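Local coordinates for protein zinc peptidase (Vibrio cholerae, PDB 2GU1) that cleaves the peptide cross-links of cell-wall peptidoglycan as a zinc-dependent DD-endopeptidase, probably making way for new glycan strands, and may stand in for related enzymes during zinc starvation, at residues D39-L43 with R277-L281; E82-S86 with V225-V229; I241-S247 with G295-A301; V253-R257 with I284-K288; S272-T276 with L317-R321. All blocks are in the same frame, centred on the assembly; numbering follows the deposited sequence.

Contact 1 (D39-L43 with R277-L281); sequences DLDHL and RYLHL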
# COMPACT_ATOMS: atom_id res chain seq x y z
N ASP A 39 4.42 -15.23 2.86
CA ASP A 39 3.92 -13.86 2.76
C ASP A 39 4.97 -12.78 3.03
O ASP A 39 4.69 -11.58 2.91
CB ASP A 39 2.72 -13.64 3.70
CG ASP A 39 1.78 -12.56 3.18
OD1 ASP A 39 1.52 -12.55 1.95
OD2 ASP A 39 1.28 -11.74 3.98
N LEU A 40 6.18 -13.19 3.40
CA LEU A 40 7.26 -12.24 3.64
C LEU A 40 7.46 -11.37 2.41
O LEU A 40 7.65 -10.16 2.51
CB LEU A 40 8.57 -12.99 3.94
CG LEU A 40 9.89 -12.22 3.80
CD1 LEU A 40 9.91 -11.04 4.75
CD2 LEU A 40 11.06 -13.16 4.11
N ASP A 41 7.40 -11.98 1.23
CA ASP A 41 7.61 -11.27 -0.02
C ASP A 41 6.41 -10.53 -0.60
O ASP A 41 6.51 -9.93 -1.67
CB ASP A 41 8.15 -12.25 -1.05
CG ASP A 41 9.47 -12.85 -0.63
OD1 ASP A 41 10.41 -12.06 -0.42
OD2 ASP A 41 9.56 -14.08 -0.49
N HIS A 42 5.29 -10.54 0.12
CA HIS A 42 4.09 -9.88 -0.39
C HIS A 42 3.41 -9.03 0.67
O HIS A 42 2.88 -7.96 0.36
CB HIS A 42 3.14 -10.96 -0.90
CG HIS A 42 3.79 -11.92 -1.84
ND1 HIS A 42 4.08 -11.61 -3.15
CD2 HIS A 42 4.29 -13.17 -1.63
CE1 HIS A 42 4.73 -12.62 -3.71
NE2 HIS A 42 4.87 -13.58 -2.80
N LEU A 43 3.43 -9.52 1.91
CA LEU A 43 2.84 -8.86 3.07
C LEU A 43 1.40 -8.42 2.80
O LEU A 43 1.02 -7.28 3.08
CB LEU A 43 3.70 -7.67 3.51
CG LEU A 43 5.13 -7.99 3.94
CD1 LEU A 43 5.90 -6.71 4.17
CD2 LEU A 43 5.13 -8.84 5.21
N ARG A 277 7.92 0.60 1.68
CA ARG A 277 8.03 -0.32 2.81
C ARG A 277 9.49 -0.45 3.23
O ARG A 277 10.39 -0.43 2.38
CB ARG A 277 7.54 -1.72 2.43
CG ARG A 277 6.09 -1.80 2.06
CD ARG A 277 5.80 -3.23 1.66
NE ARG A 277 4.38 -3.50 1.54
CZ ARG A 277 3.89 -4.56 0.93
NH1 ARG A 277 4.71 -5.44 0.37
NH2 ARG A 277 2.57 -4.75 0.88
N TYR A 278 9.71 -0.63 4.53
CA TYR A 278 11.06 -0.75 5.09
C TYR A 278 11.04 -1.97 6.03
O TYR A 278 10.37 -1.95 7.07
CB TYR A 278 11.40 0.53 5.87
CG TYR A 278 11.15 1.82 5.10
CD1 TYR A 278 12.20 2.51 4.48
CD2 TYR A 278 9.86 2.32 4.95
CE1 TYR A 278 11.95 3.66 3.72
CE2 TYR A 278 9.61 3.47 4.19
CZ TYR A 278 10.65 4.13 3.58
OH TYR A 278 10.39 5.22 2.78
N LEU A 279 11.77 -3.02 5.68
CA LEU A 279 11.78 -4.25 6.48
C LEU A 279 13.07 -4.59 7.23
O LEU A 279 14.14 -4.03 6.96
CB LEU A 279 11.42 -5.44 5.60
CG LEU A 279 9.99 -5.62 5.10
CD1 LEU A 279 9.53 -4.39 4.33
CD2 LEU A 279 9.93 -6.88 4.22
N HIS A 280 12.93 -5.53 8.16
CA HIS A 280 14.02 -6.04 8.98
C HIS A 280 14.67 -4.98 9.88
O HIS A 280 15.79 -5.15 10.34
CB HIS A 280 15.08 -6.67 8.08
CG HIS A 280 14.53 -7.69 7.13
ND1 HIS A 280 13.89 -8.83 7.56
CD2 HIS A 280 14.51 -7.73 5.78
CE1 HIS A 280 13.50 -9.53 6.51
NE2 HIS A 280 13.87 -8.89 5.41
N LEU A 281 13.94 -3.91 10.14
CA LEU A 281 14.45 -2.83 10.97
C LEU A 281 14.83 -3.27 12.39
O LEU A 281 14.17 -4.12 12.99
CB LEU A 281 13.41 -1.71 11.04
CG LEU A 281 12.96 -1.12 9.70
CD1 LEU A 281 11.80 -0.18 9.92
CD2 LEU A 281 14.14 -0.37 9.04

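Contact 2 (E82-S86 with V225-V229); sequences ENDGS and VTGRV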
# COMPACT_ATOMS: atom_id res chain seq x y z
N GLU A 82 2.39 -27.14 -1.04
CA GLU A 82 3.20 -27.94 -1.96
C GLU A 82 3.50 -29.31 -1.34
O GLU A 82 3.37 -29.50 -0.13
CB GLU A 82 4.51 -27.21 -2.27
CG GLU A 82 4.36 -25.90 -3.03
CD GLU A 82 3.83 -26.07 -4.44
OE1 GLU A 82 3.83 -27.21 -4.94
OE2 GLU A 82 3.41 -25.06 -5.06
N ASN A 83 3.91 -30.27 -2.16
CA ASN A 83 4.22 -31.60 -1.66
C ASN A 83 5.29 -31.56 -0.58
O ASN A 83 5.30 -32.40 0.32
CB ASN A 83 4.67 -32.52 -2.80
CG ASN A 83 3.53 -32.93 -3.70
OD1 ASN A 83 2.51 -33.45 -3.24
ND2 ASN A 83 3.68 -32.70 -5.00
N ASP A 84 6.19 -30.58 -0.65
CA ASP A 84 7.26 -30.49 0.34
C ASP A 84 6.80 -29.85 1.65
O ASP A 84 7.60 -29.65 2.56
CB ASP A 84 8.46 -29.72 -0.24
CG ASP A 84 8.12 -28.28 -0.59
OD1 ASP A 84 9.02 -27.57 -1.08
OD2 ASP A 84 6.96 -27.87 -0.39
N GLY A 85 5.51 -29.54 1.74
CA GLY A 85 4.99 -28.95 2.96
C GLY A 85 4.94 -27.43 2.96
O GLY A 85 4.22 -26.83 3.77
N SER A 86 5.70 -26.80 2.08
CA SER A 86 5.72 -25.34 2.00
C SER A 86 4.50 -24.86 1.23
O SER A 86 3.78 -25.65 0.61
CB SER A 86 6.98 -24.85 1.29
OG SER A 86 6.95 -25.19 -0.09
N VAL A 225 16.51 -23.91 -3.97
CA VAL A 225 16.18 -25.27 -3.57
C VAL A 225 15.08 -25.95 -4.40
O VAL A 225 15.26 -27.08 -4.85
CB VAL A 225 15.76 -25.32 -2.08
CG1 VAL A 225 15.48 -26.76 -1.66
CG2 VAL A 225 16.85 -24.71 -1.20
N THR A 226 13.97 -25.26 -4.61
CA THR A 226 12.83 -25.82 -5.35
C THR A 226 12.73 -25.44 -6.82
O THR A 226 12.03 -26.10 -7.59
CB THR A 226 11.50 -25.40 -4.71
OG1 THR A 226 11.30 -24.00 -4.95
CG2 THR A 226 11.52 -25.65 -3.21
N GLY A 227 13.40 -24.36 -7.21
CA GLY A 227 13.34 -23.91 -8.59
C GLY A 227 12.06 -23.16 -8.91
O GLY A 227 11.86 -22.74 -10.05
N ARG A 228 11.20 -23.00 -7.92
CA ARG A 228 9.94 -22.28 -8.12
C ARG A 228 10.19 -20.77 -8.03
O ARG A 228 11.13 -20.33 -7.37
CB ARG A 228 8.91 -22.70 -7.06
CG ARG A 228 8.44 -24.15 -7.18
CD ARG A 228 7.24 -24.44 -6.28
NE ARG A 228 7.59 -24.45 -4.86
CZ ARG A 228 7.81 -25.55 -4.15
NH1 ARG A 228 7.72 -26.75 -4.71
NH2 ARG A 228 8.13 -25.45 -2.86
N VAL A 229 9.35 -19.98 -8.70
CA VAL A 229 9.52 -18.53 -8.67
C VAL A 229 9.10 -17.94 -7.33
O VAL A 229 7.98 -18.12 -6.87
CB VAL A 229 8.70 -17.83 -9.78
CG1 VAL A 229 9.20 -18.25 -11.15
CG2 VAL A 229 7.23 -18.16 -9.64

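Contact 3 (I241-S247 with G295-A301); sequences IGAPVYS and GQKIALA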
# COMPACT_ATOMS: atom_id res chain seq x y z
N ILE A 241 23.66 -2.98 11.18
CA ILE A 241 22.53 -2.88 12.08
C ILE A 241 22.72 -1.52 12.76
O ILE A 241 23.84 -1.21 13.19
CB ILE A 241 22.57 -3.99 13.16
CG1 ILE A 241 22.46 -5.36 12.49
CG2 ILE A 241 21.45 -3.78 14.17
CD1 ILE A 241 22.58 -6.55 13.44
N GLY A 242 21.66 -0.72 12.84
CA GLY A 242 21.77 0.58 13.49
C GLY A 242 21.92 1.76 12.54
O GLY A 242 21.84 2.92 12.97
N ALA A 243 22.14 1.49 11.26
CA ALA A 243 22.27 2.56 10.29
C ALA A 243 20.94 3.28 10.14
O ALA A 243 19.89 2.64 10.16
CB ALA A 243 22.71 2.01 8.94
N PRO A 244 20.97 4.61 10.01
CA PRO A 244 19.72 5.36 9.86
C PRO A 244 19.01 5.06 8.54
O PRO A 244 19.64 4.90 7.49
CB PRO A 244 20.17 6.82 9.95
CG PRO A 244 21.55 6.77 9.35
CD PRO A 244 22.13 5.52 10.01
N VAL A 245 17.68 5.00 8.62
CA VAL A 245 16.83 4.72 7.46
C VAL A 245 15.93 5.94 7.33
O VAL A 245 15.38 6.40 8.33
CB VAL A 245 15.96 3.46 7.70
CG1 VAL A 245 15.00 3.24 6.55
CG2 VAL A 245 16.85 2.25 7.88
N TYR A 246 15.80 6.48 6.12
CA TYR A 246 15.00 7.67 5.90
C TYR A 246 13.87 7.44 4.90
O TYR A 246 14.00 6.62 4.00
CB TYR A 246 15.87 8.79 5.35
CG TYR A 246 17.15 9.01 6.12
CD1 TYR A 246 17.18 9.87 7.22
CD2 TYR A 246 18.32 8.37 5.75
CE1 TYR A 246 18.36 10.08 7.93
CE2 TYR A 246 19.51 8.57 6.45
CZ TYR A 246 19.52 9.43 7.53
OH TYR A 246 20.70 9.66 8.20
N SER A 247 12.79 8.19 5.06
CA SER A 247 11.66 8.10 4.14
C SER A 247 12.10 8.74 2.84
O SER A 247 12.77 9.78 2.85
CB SER A 247 10.44 8.85 4.68
OG SER A 247 9.40 8.88 3.70
N GLY A 295 13.23 12.47 3.44
CA GLY A 295 14.56 12.47 4.03
C GLY A 295 14.59 12.38 5.54
O GLY A 295 15.67 12.29 6.15
N GLN A 296 13.42 12.39 6.16
CA GLN A 296 13.33 12.30 7.61
C GLN A 296 13.72 10.91 8.10
O GLN A 296 13.39 9.90 7.47
CB GLN A 296 11.90 12.61 8.06
CG GLN A 296 11.74 12.78 9.56
CD GLN A 296 10.30 13.03 9.96
OE1 GLN A 296 9.53 13.64 9.21
NE2 GLN A 296 9.93 12.57 11.15
N LYS A 297 14.43 10.85 9.23
CA LYS A 297 14.83 9.57 9.79
C LYS A 297 13.59 8.92 10.37
O LYS A 297 12.85 9.55 11.13
CB LYS A 297 15.89 9.76 10.89
CG LYS A 297 16.30 8.45 11.56
CD LYS A 297 17.72 8.49 12.11
CE LYS A 297 17.88 9.48 13.25
NZ LYS A 297 19.27 9.43 13.81
N ILE A 298 13.35 7.66 10.02
CA ILE A 298 12.17 6.96 10.50
C ILE A 298 12.49 5.67 11.23
O ILE A 298 11.65 5.12 11.95
CB ILE A 298 11.21 6.66 9.33
CG1 ILE A 298 11.91 5.79 8.28
CG2 ILE A 298 10.74 7.97 8.70
CD1 ILE A 298 11.04 5.49 7.05
N ALA A 299 13.71 5.17 11.06
CA ALA A 299 14.11 3.94 11.73
C ALA A 299 15.60 3.69 11.63
O ALA A 299 16.34 4.46 11.03
CB ALA A 299 13.35 2.76 11.13
N LEU A 300 16.02 2.58 12.23
CA LEU A 300 17.41 2.17 12.20
C LEU A 300 17.39 0.78 11.58
O LEU A 300 16.63 -0.10 12.01
CB LEU A 300 17.99 2.12 13.62
CG LEU A 300 17.94 3.45 14.39
CD1 LEU A 300 18.58 3.27 15.77
CD2 LEU A 300 18.68 4.53 13.61
N ALA A 301 18.21 0.60 10.54
CA ALA A 301 18.28 -0.69 9.86
C ALA A 301 18.62 -1.80 10.84
O ALA A 301 19.21 -1.55 11.90
CB ALA A 301 19.32 -0.63 8.74

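Contact 4 (V253-R257 with I284-K288); sequences VIVVR and ILVKK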
# COMPACT_ATOMS: atom_id res chain seq x y z
N VAL A 253 2.79 7.62 8.10
CA VAL A 253 3.03 6.26 8.53
C VAL A 253 1.67 5.58 8.66
O VAL A 253 0.83 6.01 9.45
CB VAL A 253 3.74 6.24 9.90
CG1 VAL A 253 4.00 4.81 10.33
CG2 VAL A 253 5.03 7.03 9.82
N ILE A 254 1.45 4.53 7.88
CA ILE A 254 0.18 3.83 7.93
C ILE A 254 0.29 2.45 8.55
O ILE A 254 -0.71 1.88 8.99
CB ILE A 254 -0.45 3.70 6.51
CG1 ILE A 254 0.51 2.95 5.58
CG2 ILE A 254 -0.75 5.08 5.95
CD1 ILE A 254 -0.04 2.77 4.18
N VAL A 255 1.51 1.91 8.60
CA VAL A 255 1.73 0.59 9.17
C VAL A 255 3.02 0.51 9.97
O VAL A 255 4.07 0.98 9.53
CB VAL A 255 1.78 -0.50 8.08
CG1 VAL A 255 2.02 -1.86 8.70
CG2 VAL A 255 0.49 -0.49 7.28
N VAL A 256 2.94 -0.11 11.15
CA VAL A 256 4.08 -0.29 12.05
C VAL A 256 3.89 -1.66 12.68
O VAL A 256 3.12 -1.80 13.63
CB VAL A 256 4.09 0.77 13.17
CG1 VAL A 256 5.27 0.53 14.10
CG2 VAL A 256 4.15 2.15 12.58
N ARG A 257 4.58 -2.67 12.15
CA ARG A 257 4.44 -4.03 12.66
C ARG A 257 5.72 -4.79 12.93
O ARG A 257 6.80 -4.43 12.46
CB ARG A 257 3.63 -4.89 11.68
CG ARG A 257 2.24 -4.39 11.38
CD ARG A 257 1.39 -5.54 10.84
NE ARG A 257 0.14 -5.06 10.25
CZ ARG A 257 -0.74 -4.29 10.88
NH1 ARG A 257 -0.52 -3.90 12.13
NH2 ARG A 257 -1.84 -3.91 10.25
N ILE A 284 12.17 1.09 15.13
CA ILE A 284 11.29 2.00 14.39
C ILE A 284 11.14 3.27 15.24
O ILE A 284 10.79 3.20 16.41
CB ILE A 284 9.89 1.35 14.14
CG1 ILE A 284 10.03 0.27 13.05
CG2 ILE A 284 8.87 2.42 13.71
CD1 ILE A 284 8.76 -0.52 12.77
N LEU A 285 11.41 4.42 14.64
CA LEU A 285 11.36 5.70 15.35
C LEU A 285 10.11 6.56 15.13
O LEU A 285 10.07 7.71 15.57
CB LEU A 285 12.60 6.53 15.00
CG LEU A 285 13.96 5.94 15.39
CD1 LEU A 285 15.06 6.80 14.79
CD2 LEU A 285 14.09 5.86 16.91
N VAL A 286 9.11 6.00 14.46
CA VAL A 286 7.88 6.74 14.20
C VAL A 286 6.68 5.88 14.58
O VAL A 286 6.84 4.69 14.85
CB VAL A 286 7.77 7.15 12.71
CG1 VAL A 286 8.78 8.24 12.39
CG2 VAL A 286 8.01 5.94 11.83
N LYS A 287 5.50 6.47 14.59
CA LYS A 287 4.29 5.72 14.94
C LYS A 287 3.20 5.93 13.90
O LYS A 287 3.26 6.85 13.09
CB LYS A 287 3.78 6.16 16.31
CG LYS A 287 2.56 5.38 16.78
CD LYS A 287 2.03 5.88 18.11
CE LYS A 287 0.79 5.10 18.52
NZ LYS A 287 -0.28 5.20 17.49
N LYS A 288 2.19 5.06 13.93
CA LYS A 288 1.07 5.16 13.01
C LYS A 288 0.48 6.57 13.05
O LYS A 288 0.46 7.20 14.11
CB LYS A 288 -0.04 4.18 13.37
CG LYS A 288 0.16 2.76 12.87
CD LYS A 288 -1.15 1.98 12.96
CE LYS A 288 -2.24 2.66 12.13
NZ LYS A 288 -3.57 1.99 12.27

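Contact 5 (S272-T276 with L317-R321); sequences SVYKT and LVRNR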
# COMPACT_ATOMS: atom_id res chain seq x y z
N SER A 272 -2.05 9.04 -3.13
CA SER A 272 -3.02 8.04 -3.58
C SER A 272 -2.43 6.87 -4.38
O SER A 272 -3.06 5.82 -4.50
CB SER A 272 -4.11 8.71 -4.41
OG SER A 272 -3.56 9.47 -5.47
N VAL A 273 -1.22 7.05 -4.90
CA VAL A 273 -0.60 6.02 -5.72
C VAL A 273 0.63 5.31 -5.11
O VAL A 273 0.77 4.09 -5.24
CB VAL A 273 -0.18 6.65 -7.09
CG1 VAL A 273 0.55 5.64 -7.94
CG2 VAL A 273 -1.43 7.18 -7.81
N TYR A 274 1.49 6.08 -4.46
CA TYR A 274 2.73 5.55 -3.89
C TYR A 274 2.81 5.23 -2.40
O TYR A 274 2.28 5.96 -1.56
CB TYR A 274 3.87 6.53 -4.20
CG TYR A 274 4.17 6.72 -5.66
CD1 TYR A 274 5.01 5.84 -6.34
CD2 TYR A 274 3.62 7.79 -6.37
CE1 TYR A 274 5.30 6.01 -7.69
CE2 TYR A 274 3.90 7.98 -7.72
CZ TYR A 274 4.75 7.08 -8.37
OH TYR A 274 5.08 7.28 -9.69
N LYS A 275 3.51 4.14 -2.09
CA LYS A 275 3.76 3.72 -0.72
C LYS A 275 5.18 3.15 -0.76
O LYS A 275 5.66 2.71 -1.82
CB LYS A 275 2.81 2.61 -0.26
CG LYS A 275 1.33 2.95 -0.19
CD LYS A 275 0.57 1.73 0.35
CE LYS A 275 -0.94 1.96 0.45
NZ LYS A 275 -1.58 2.03 -0.88
N THR A 276 5.85 3.16 0.38
CA THR A 276 7.19 2.58 0.49
C THR A 276 7.20 1.71 1.74
O THR A 276 6.53 2.04 2.73
CB THR A 276 8.29 3.66 0.63
OG1 THR A 276 7.94 4.59 1.66
CG2 THR A 276 8.48 4.40 -0.69
N LEU A 317 5.79 0.80 -3.80
CA LEU A 317 4.57 0.23 -4.34
C LEU A 317 3.80 1.28 -5.13
O LEU A 317 3.59 2.39 -4.66
CB LEU A 317 3.65 -0.29 -3.22
CG LEU A 317 4.19 -1.32 -2.22
CD1 LEU A 317 3.00 -1.87 -1.43
CD2 LEU A 317 4.91 -2.44 -2.93
N VAL A 318 3.38 0.91 -6.34
CA VAL A 318 2.60 1.78 -7.20
C VAL A 318 1.22 1.13 -7.25
O VAL A 318 1.07 0.03 -7.79
CB VAL A 318 3.15 1.83 -8.64
CG1 VAL A 318 2.24 2.69 -9.52
CG2 VAL A 318 4.59 2.37 -8.64
N ARG A 319 0.23 1.80 -6.67
CA ARG A 319 -1.13 1.27 -6.61
C ARG A 319 -1.10 -0.12 -5.98
O ARG A 319 -1.79 -1.04 -6.41
CB ARG A 319 -1.77 1.24 -8.00
CG ARG A 319 -1.99 2.65 -8.56
CD ARG A 319 -2.88 2.68 -9.81
NE ARG A 319 -3.11 4.06 -10.25
CZ ARG A 319 -2.23 4.79 -10.94
NH1 ARG A 319 -1.06 4.28 -11.28
NH2 ARG A 319 -2.53 6.05 -11.26
N ASN A 320 -0.27 -0.24 -4.94
CA ASN A 320 -0.10 -1.48 -4.19
C ASN A 320 0.65 -2.60 -4.90
O ASN A 320 0.69 -3.73 -4.41
CB ASN A 320 -1.47 -1.98 -3.71
CG ASN A 320 -2.13 -1.01 -2.76
OD1 ASN A 320 -1.54 -0.62 -1.74
ND2 ASN A 320 -3.35 -0.60 -3.08
N ARG A 321 1.23 -2.29 -6.05
CA ARG A 321 2.01 -3.27 -6.80
C ARG A 321 3.50 -2.92 -6.67
O ARG A 321 3.91 -1.80 -7.00
CB ARG A 321 1.66 -3.24 -8.29
CG ARG A 321 0.19 -3.38 -8.63
CD ARG A 321 0.02 -3.29 -10.15
NE ARG A 321 -1.37 -3.21 -10.57
CZ ARG A 321 -2.04 -4.20 -11.13
NH1 ARG A 321 -1.45 -5.37 -11.34
NH2 ARG A 321 -3.31 -4.03 -11.50
O HOH W 1 0.97 1.90 -3.59

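Contact 1 (D39-L43 with R277-L281)
Arg-277 and Leu-43 lose the most surface to each other's segment, and they meet in two ways. The arginine chain is extended from CG to NE and carries its guanidinium to the carbonyl of His-42, where Arg-277 NH1 donates to His-42 O over 3.1 Å. The bond is bent, with 138° at the hydrogen, and NH1 stands well above the carbonyl plane, 63° out of it, so no lone pair is addressed directly. A second, weak bond runs from Arg-277 NH2 to His-42 O, 3.3 Å, making that carbonyl a shared acceptor. Leu-43 runs alongside the arginine in the opposite sense, and its CB lies over one guanidinium face, near the rim, 4.0 Å from Arg-277 CZ. The oxygen at the edge and the methylene on the face together restrict how the group can turn. NH1 also forms a salt bridge with Glu-315, which would be expected to balance the buried charge.

The apolar half centres on Leu-279. Its CD2 meets Leu-43 CD1 tip to tip at 4.0 Å, while Leu-40 CD1 arrives at a slant, 4.2 Å from the same Leu-279 CD2. Leu-40 owes this reach to chi1 of 162°, which swings CG away from its own backbone N.

The loop that follows helix 29-38, in the LysM-like domain, is thus set against strand 274-281 of the peptidase domain. That strand is flanked by strands 265-269 and 312-318, and on the latter the zinc ligand His-313 lies beside Leu-279.

Contact 2 (E82-S86 with V225-V229)
Arg-228 meets Glu-82 and Asp-84 in a surface salt-bridge network between two loops, each shaped by a small side-chain-to-backbone motif. Residues 82-85 make a type I turn at the tip of the hairpin of strands 75-81 and 87-93. An Asx turn overlaps its end, with Ser-86 N donating to Asp-84 OD2, and Ser-86 OG gives that oxygen a second bond from the same face of the carboxylate. On the other loop, Thr-226 OG1 takes the N-H of Arg-228 in an ST turn.

Asp-84 has chi1 of 63°, which puts its carboxylate between its own N and carbonyl carbon; OD2 can then serve the turn while OD1 faces the arginine. Arg-228 NH2 meets OD1 on the syn side, the NH2 to Asp-84 OD1 distance being 2.9 Å. The oxygen lies in the guanidinium plane, and the two planes stand almost perpendicular, 87° apart.

Glu-82 behaves differently. Its chain folds at chi2, -66°, so that the carboxylate stacks nearly parallel to the guanidinium, with CG over the centre of the group and 3.6 Å from Arg-228 CZ. Thr-226 CB lies over the centre of the opposite face, sandwiching the group. The Glu-82 OE1 to Arg-228 NH1 separation of 3.9 Å is a long salt bridge of charges alone, since OE1 lies well out of the guanidinium plane; OE2 is bonded to Ser-88.

Close approach is not always bonding here: Ser-86 OG comes within 3.0 Å of Arg-228 NH2, yet the angle is too poor for a hydrogen bond.

Contact 3 (I241-S247 with G295-A301)
Strands 244-246 and 297-300 run antiparallel, their axes 4.6 Å apart at closest approach, and a classic beta bulge interrupts their pairing where Ile-298 and Ala-299 both face Val-245. The evidence lies at Val-245 O, which accepts Ile-298 N at 2.9 Å and, only weakly, Ala-299 N at 3.4 Å. In the other direction Val-245 N donates to Ala-299 O. Beyond the bulge the register has moved by one residue, so Tyr-246 pairs with Lys-297, and backbone bonds continue past both strand ends to Gly-242 with Ala-301 and Ser-247 with Gly-295.

Among the side chains, Val-245 lies on the same sheet face as Ala-299, in the direction of Tyr-278 and Leu-281 of strand 274-281. Its CG2 comes 3.9 Å from Ala-301 CB. Ile-298 has CG1 between its own N and carbonyl carbon, chi1 60°, and CD1 thereby reaches to 3.8 Å from Ser-247 N.

At the Tyr-246 and Lys-297 pair, where the side chains diverge, the ring crosses the Lys-297 stem at a slant, Tyr-246 CE1 lying 3.9 Å from Lys-297 CB, and the tyrosine hydroxyl bonds to Asp-207. The pair belongs to a small sheet of the peptidase domain packed beside the larger one. With chi1 at 177° the Lys-297 stem runs back along the strand pair, its CD 3.7 Å from Pro-244 CB.

Contact 4 (V253-R257 with I284-K288)
Arg-257, whose carbonyl O lies 4.4 Å from Ile-284 CD1, carries the one guanidinium of this contact. Over one of its faces, toward the rim, sits Val-255 CG1 from its own strand; the side chain sets out away from segment 284-288 but turns back toward it at the end, and NE has a weak, long ion pair with Asp-46. Across the contact there is no hydrogen bond, so the surfaces are held by apolar packing.

Val-253 and Val-256 do most of this from strand 251-259. Val-253 presses its CB to 3.3 Å from Lys-287 O, while its CG2 meets Val-286 CG2 at 3.8 Å on a slanting approach. The two methyls of Val-256 divide their work. The Val-256 and Ile-284 side chains slide past each other in opposite directions, Val-256 CG1 lying 3.9 Å from Ile-284 CD1, and Val-256 CG2 packs 4.0 Å from Lys-288 CG.

Lys-288 bends at chi3, 59°, which brings the aliphatic stem over the strand, CE lying 3.6 Å from Ile-254 O. Its NZ is 6.5 Å from Arg-257 NH2, which may allow some mild repulsion between the like charges, although they are not in contact.

The loop 284-288 leaves strand 283-284 and leads to strand 291-292, which pairs with strand 251-259. It therefore bridges the small sheet to the larger one: Val-253, Val-256 and Val-286 converge on Leu-266 of strand 265-269, and Val-286 also touches Ile-298 of strand 297-300.

Contact 5 (S272-T276 with L317-R321)
Lys-275 and Leu-317 supply the backbone hydrogen bonds that pair strand 274-281 with strand 312-318. Leu-317 N donates to Lys-275 O at 2.8 Å, nearly straight at 176°, and Lys-275 N returns a bond to Leu-317 O, making this the antiparallel hydrogen-bonded pair. One step further, Arg-319 N donates to Val-273 O over 2.8 Å, where the type I' turn of Val-318 to Arg-321 begins to reverse the chain toward strand 321-323. A water donates to Val-273 O and accepts from Asn-320 N, 2.8 Å from it, tying the turn to the neighbouring segment.

Apolar contacts gather round Val-318: its CG1 lies 3.7 Å from Val-273 CG1, and on the face it shares with Tyr-274, Val-318 CG2 lies 3.8 Å from Tyr-274 CE1. Tyr-274 OH is bonded to Asp-186 O.

Polar and charged ends meet elsewhere. Lys-275 folds at chi4, 71°, to donate from NZ to Asn-320 OD1 at 2.8 Å, the donor tilted 34° from the amide carbonyl plane. Arg-319, extended from CG to NE, turns one guanidinium face to Val-273 CG2, toward the rim and 3.8 Å from NH2 of Arg-319, while its NE forms a salt bridge with Glu-166.

The chemistry is consistent with a turn held from several sides: backbone bonds set the register, a water and Lys-275 NZ hold Asn-320, and Val-273 supports the flat group of Arg-319.

How the contacts relate
Contacts 3, 4 and 5 all lie within the M23 peptidase domain, whereas contacts 1 and 2 involve the LysM-like domain, contact 1 at strand 274-281 and contact 2 in the loop before strand 235-237. Along the chain contact 2 falls between the two halves of contact 1. Contacts 1 and 5 share strand 274-281, their centres 14 Å apart, and Arg-277 packs on Leu-317. Contact 4 lies within the loop spanned by contact 3, 12 Å away centre to centre, with Leu-285 N probably bonded to Ile-298 O. Contact 2 lies farthest off, its centre 29 Å from that of contact 5 and 35 Å from that of contact 3. The LysM-like domain thus meets the rest of the chain at two separate places, one at the peptidase sheet and one at a surface loop.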